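Local coordinates for dehydratase, IlvD/Edd family (Caulobacter crescentus, PDB 5OYN), which dehydrates D-xylonate to 2-dehydro-3-deoxy-D-arabinonate, and D-gluconate in the same manner, using a [2Fe-2S] cluster and a magnesium ion, at residues A[92-100]-A[111-122]. Sequence-based numbering, arbitrary orientation.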
# COMPACT_ATOMS: atom_id res chain seq x y z
N MET A 92 -9.22 12.88 3.69
CA MET A 92 -9.73 11.86 4.61
C MET A 92 -10.43 10.83 3.74
O MET A 92 -11.54 11.07 3.26
CB MET A 92 -10.71 12.43 5.63
CG MET A 92 -10.09 13.18 6.76
SD MET A 92 -9.48 12.09 8.05
CE MET A 92 -8.93 13.32 9.26
N GLU A 93 -9.78 9.69 3.53
CA GLU A 93 -10.38 8.63 2.74
C GLU A 93 -11.23 7.77 3.66
O GLU A 93 -10.88 7.56 4.82
CB GLU A 93 -9.31 7.79 2.05
CG GLU A 93 -9.82 6.71 1.11
CD GLU A 93 -8.71 5.74 0.72
OE1 GLU A 93 -9.02 4.72 0.04
OE2 GLU A 93 -7.53 5.99 1.10
N PHE A 94 -12.36 7.32 3.16
CA PHE A 94 -13.26 6.49 3.95
C PHE A 94 -14.11 5.69 3.00
O PHE A 94 -14.23 6.04 1.82
CB PHE A 94 -14.14 7.35 4.88
CG PHE A 94 -15.06 8.29 4.14
CD1 PHE A 94 -16.32 7.88 3.74
CD2 PHE A 94 -14.65 9.59 3.85
CE1 PHE A 94 -17.16 8.74 3.06
CE2 PHE A 94 -15.50 10.45 3.17
CZ PHE A 94 -16.74 10.03 2.78
N PRO A 95 -14.69 4.59 3.46
CA PRO A 95 -15.40 3.70 2.54
C PRO A 95 -16.90 3.87 2.58
O PRO A 95 -17.44 4.58 3.45
CB PRO A 95 -15.00 2.31 3.05
CG PRO A 95 -14.85 2.50 4.53
CD PRO A 95 -14.48 3.95 4.78
N VAL A 96 -17.58 3.22 1.63
CA VAL A 96 -19.03 3.14 1.59
C VAL A 96 -19.41 1.67 1.44
O VAL A 96 -18.56 0.80 1.28
CB VAL A 96 -19.64 3.98 0.45
CG1 VAL A 96 -19.48 5.45 0.76
CG2 VAL A 96 -18.98 3.65 -0.87
N HIS A 97 -20.71 1.41 1.51
CA HIS A 97 -21.21 0.07 1.26
C HIS A 97 -20.73 -0.38 -0.12
O HIS A 97 -20.83 0.39 -1.09
CB HIS A 97 -22.73 0.09 1.35
CG HIS A 97 -23.37 -1.25 1.13
ND1 HIS A 97 -23.18 -2.31 1.98
CD2 HIS A 97 -24.18 -1.69 0.14
CE1 HIS A 97 -23.85 -3.36 1.53
NE2 HIS A 97 -24.46 -3.01 0.42
N PRO A 98 -20.15 -1.58 -0.24
CA PRO A 98 -19.63 -2.02 -1.54
C PRO A 98 -20.73 -2.46 -2.47
O PRO A 98 -21.78 -2.95 -2.05
CB PRO A 98 -18.73 -3.20 -1.17
CG PRO A 98 -19.34 -3.75 0.05
CD PRO A 98 -19.81 -2.53 0.82
N ILE A 99 -20.48 -2.28 -3.77
CA ILE A 99 -21.45 -2.64 -4.80
C ILE A 99 -20.70 -3.21 -6.00
O ILE A 99 -19.88 -2.51 -6.62
CB ILE A 99 -22.32 -1.46 -5.25
CG1 ILE A 99 -22.94 -0.73 -4.04
CG2 ILE A 99 -23.36 -1.95 -6.25
CD1 ILE A 99 -23.99 0.33 -4.41
N PHE A 100 -20.98 -4.46 -6.34
CA PHE A 100 -20.39 -5.16 -7.48
C PHE A 100 -21.57 -5.78 -8.22
O PHE A 100 -22.11 -6.80 -7.79
CB PHE A 100 -19.38 -6.21 -7.03
CG PHE A 100 -18.81 -7.05 -8.15
CD1 PHE A 100 -18.80 -6.58 -9.47
CD2 PHE A 100 -18.27 -8.31 -7.88
CE1 PHE A 100 -18.28 -7.36 -10.49
CE2 PHE A 100 -17.74 -9.09 -8.91
CZ PHE A 100 -17.76 -8.61 -10.22
N ASP A 111 -28.70 -2.24 -3.55
CA ASP A 111 -27.64 -1.64 -2.76
C ASP A 111 -27.51 -0.14 -2.95
O ASP A 111 -26.96 0.53 -2.07
CB ASP A 111 -26.31 -2.33 -3.09
CG ASP A 111 -26.20 -3.69 -2.43
OD1 ASP A 111 -26.78 -3.84 -1.33
OD2 ASP A 111 -25.54 -4.59 -3.00
N ARG A 112 -28.01 0.40 -4.06
CA ARG A 112 -27.82 1.82 -4.32
C ARG A 112 -28.41 2.66 -3.20
O ARG A 112 -27.78 3.60 -2.71
CB ARG A 112 -28.44 2.20 -5.65
CG ARG A 112 -28.12 3.61 -6.07
CD ARG A 112 -29.11 4.09 -7.10
NE ARG A 112 -30.32 4.59 -6.45
CZ ARG A 112 -31.50 4.70 -7.04
NH1 ARG A 112 -31.65 4.36 -8.31
NH2 ARG A 112 -32.53 5.17 -6.36
N ASN A 113 -29.61 2.30 -2.74
CA ASN A 113 -30.25 3.09 -1.69
C ASN A 113 -29.58 2.84 -0.35
O ASN A 113 -29.40 3.78 0.44
CB ASN A 113 -31.75 2.77 -1.65
CG ASN A 113 -32.52 3.40 -2.82
OD1 ASN A 113 -32.11 4.42 -3.39
ND2 ASN A 113 -33.65 2.80 -3.18
N LEU A 114 -29.17 1.59 -0.08
CA LEU A 114 -28.46 1.27 1.16
C LEU A 114 -27.13 2.00 1.24
O LEU A 114 -26.75 2.52 2.29
CB LEU A 114 -28.27 -0.24 1.27
CG LEU A 114 -27.46 -0.75 2.47
CD1 LEU A 114 -28.00 -0.24 3.79
CD2 LEU A 114 -27.40 -2.27 2.46
N SER A 115 -26.38 2.04 0.13
CA SER A 115 -25.15 2.82 0.12
C SER A 115 -25.45 4.30 0.29
O SER A 115 -24.73 5.01 1.01
CB SER A 115 -24.40 2.54 -1.19
OG SER A 115 -23.19 3.27 -1.29
N TYR A 116 -26.53 4.78 -0.34
CA TYR A 116 -26.95 6.17 -0.19
C TYR A 116 -27.11 6.55 1.29
O TYR A 116 -26.55 7.55 1.75
CB TYR A 116 -28.27 6.38 -0.94
CG TYR A 116 -29.04 7.62 -0.51
CD1 TYR A 116 -28.67 8.88 -0.97
CD2 TYR A 116 -30.11 7.53 0.38
CE1 TYR A 116 -29.36 10.02 -0.57
CE2 TYR A 116 -30.80 8.67 0.79
CZ TYR A 116 -30.42 9.91 0.31
OH TYR A 116 -31.09 11.04 0.71
N LEU A 117 -27.88 5.75 2.04
CA LEU A 117 -28.12 6.04 3.45
C LEU A 117 -26.83 6.22 4.20
O LEU A 117 -26.64 7.22 4.90
CB LEU A 117 -28.93 4.90 4.09
CG LEU A 117 -30.36 4.74 3.57
CD1 LEU A 117 -30.95 3.38 3.94
CD2 LEU A 117 -31.22 5.89 4.08
N GLY A 118 -25.91 5.26 4.05
CA GLY A 118 -24.67 5.30 4.80
C GLY A 118 -23.77 6.44 4.40
O GLY A 118 -23.03 6.97 5.24
N LEU A 119 -23.80 6.85 3.13
CA LEU A 119 -22.94 7.96 2.76
C LEU A 119 -23.41 9.27 3.40
O LEU A 119 -22.58 10.05 3.90
CB LEU A 119 -22.84 8.08 1.24
CG LEU A 119 -21.76 9.05 0.74
CD1 LEU A 119 -20.45 8.92 1.50
CD2 LEU A 119 -21.52 8.83 -0.73
N VAL A 120 -24.74 9.52 3.44
CA VAL A 120 -25.23 10.76 4.05
C VAL A 120 -24.91 10.79 5.54
O VAL A 120 -24.47 11.81 6.07
CB VAL A 120 -26.74 11.01 3.78
CG1 VAL A 120 -27.13 10.72 2.34
CG2 VAL A 120 -27.65 10.27 4.76
N GLU A 121 -25.09 9.66 6.24
CA GLU A 121 -24.71 9.60 7.65
C GLU A 121 -23.26 10.04 7.84
O GLU A 121 -22.96 10.89 8.69
CB GLU A 121 -24.92 8.19 8.20
CG GLU A 121 -26.36 7.82 8.60
CD GLU A 121 -27.20 9.00 9.10
OE1 GLU A 121 -27.87 9.65 8.26
OE2 GLU A 121 -27.24 9.26 10.33
N THR A 122 -22.35 9.48 7.04
CA THR A 122 -20.93 9.83 7.13
C THR A 122 -20.68 11.29 6.76
O THR A 122 -20.04 12.03 7.51
CB THR A 122 -20.12 8.89 6.22
OG1 THR A 122 -20.36 7.53 6.58
CG2 THR A 122 -18.62 9.18 6.30
O HOH W 1 -19.85 5.98 4.18
O HOH W 2 -22.91 3.05 2.67
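With CG of His97 trans to its backbone N (chi1 -179°) and CG of Asp111 trans to its carbonyl carbon, the imidazole edge faces the carboxylate where the loop meets the helix. His97 NE2 gives a weak, bent hydrogen bond to Asp111 OD1 (3.0 Å, 149° at the hydrogen), the ring and carboxylate planes standing 71° apart. Leu114 CD2 lies over one face of the imidazole in a CH-pi contact, 3.9 Å from the ring centroid, while His97 CB rests on Ser115. An alanine in place of His97 would probably deprive OD1 of this donor and leave Leu114 CD2 without the ring it covers. On the cluster side, Ile99 CD1 packs against Asp111 CB (3.8 Å) and Ser115 CB.

At the strand end, Thr122 CG2 sits over the Phe94 face, 3.9 Å from the centroid, and Leu119 CD1 meets the same ring at its edge, 3.6 Å from CE1. That methyl also touches Val96 CG1. Two waters span the contact: one donates to Pro95 O and also meets the Thr122 hydroxyl, OG1; the other joins His97 N to Ser115 O.

The arrangement illustrates how the outermost strand, within this chain, of a parallel sheet, 90-95, and its exit loop are backed by the following helix, 109-125. The loop continues to Phe100, which touches the [2Fe-2S] cluster. Asp111 OD2 forms a salt bridge with Arg104, so this carboxylate probably stays ionised, its charge answered mainly by the guanidinium and only lightly by the histidine.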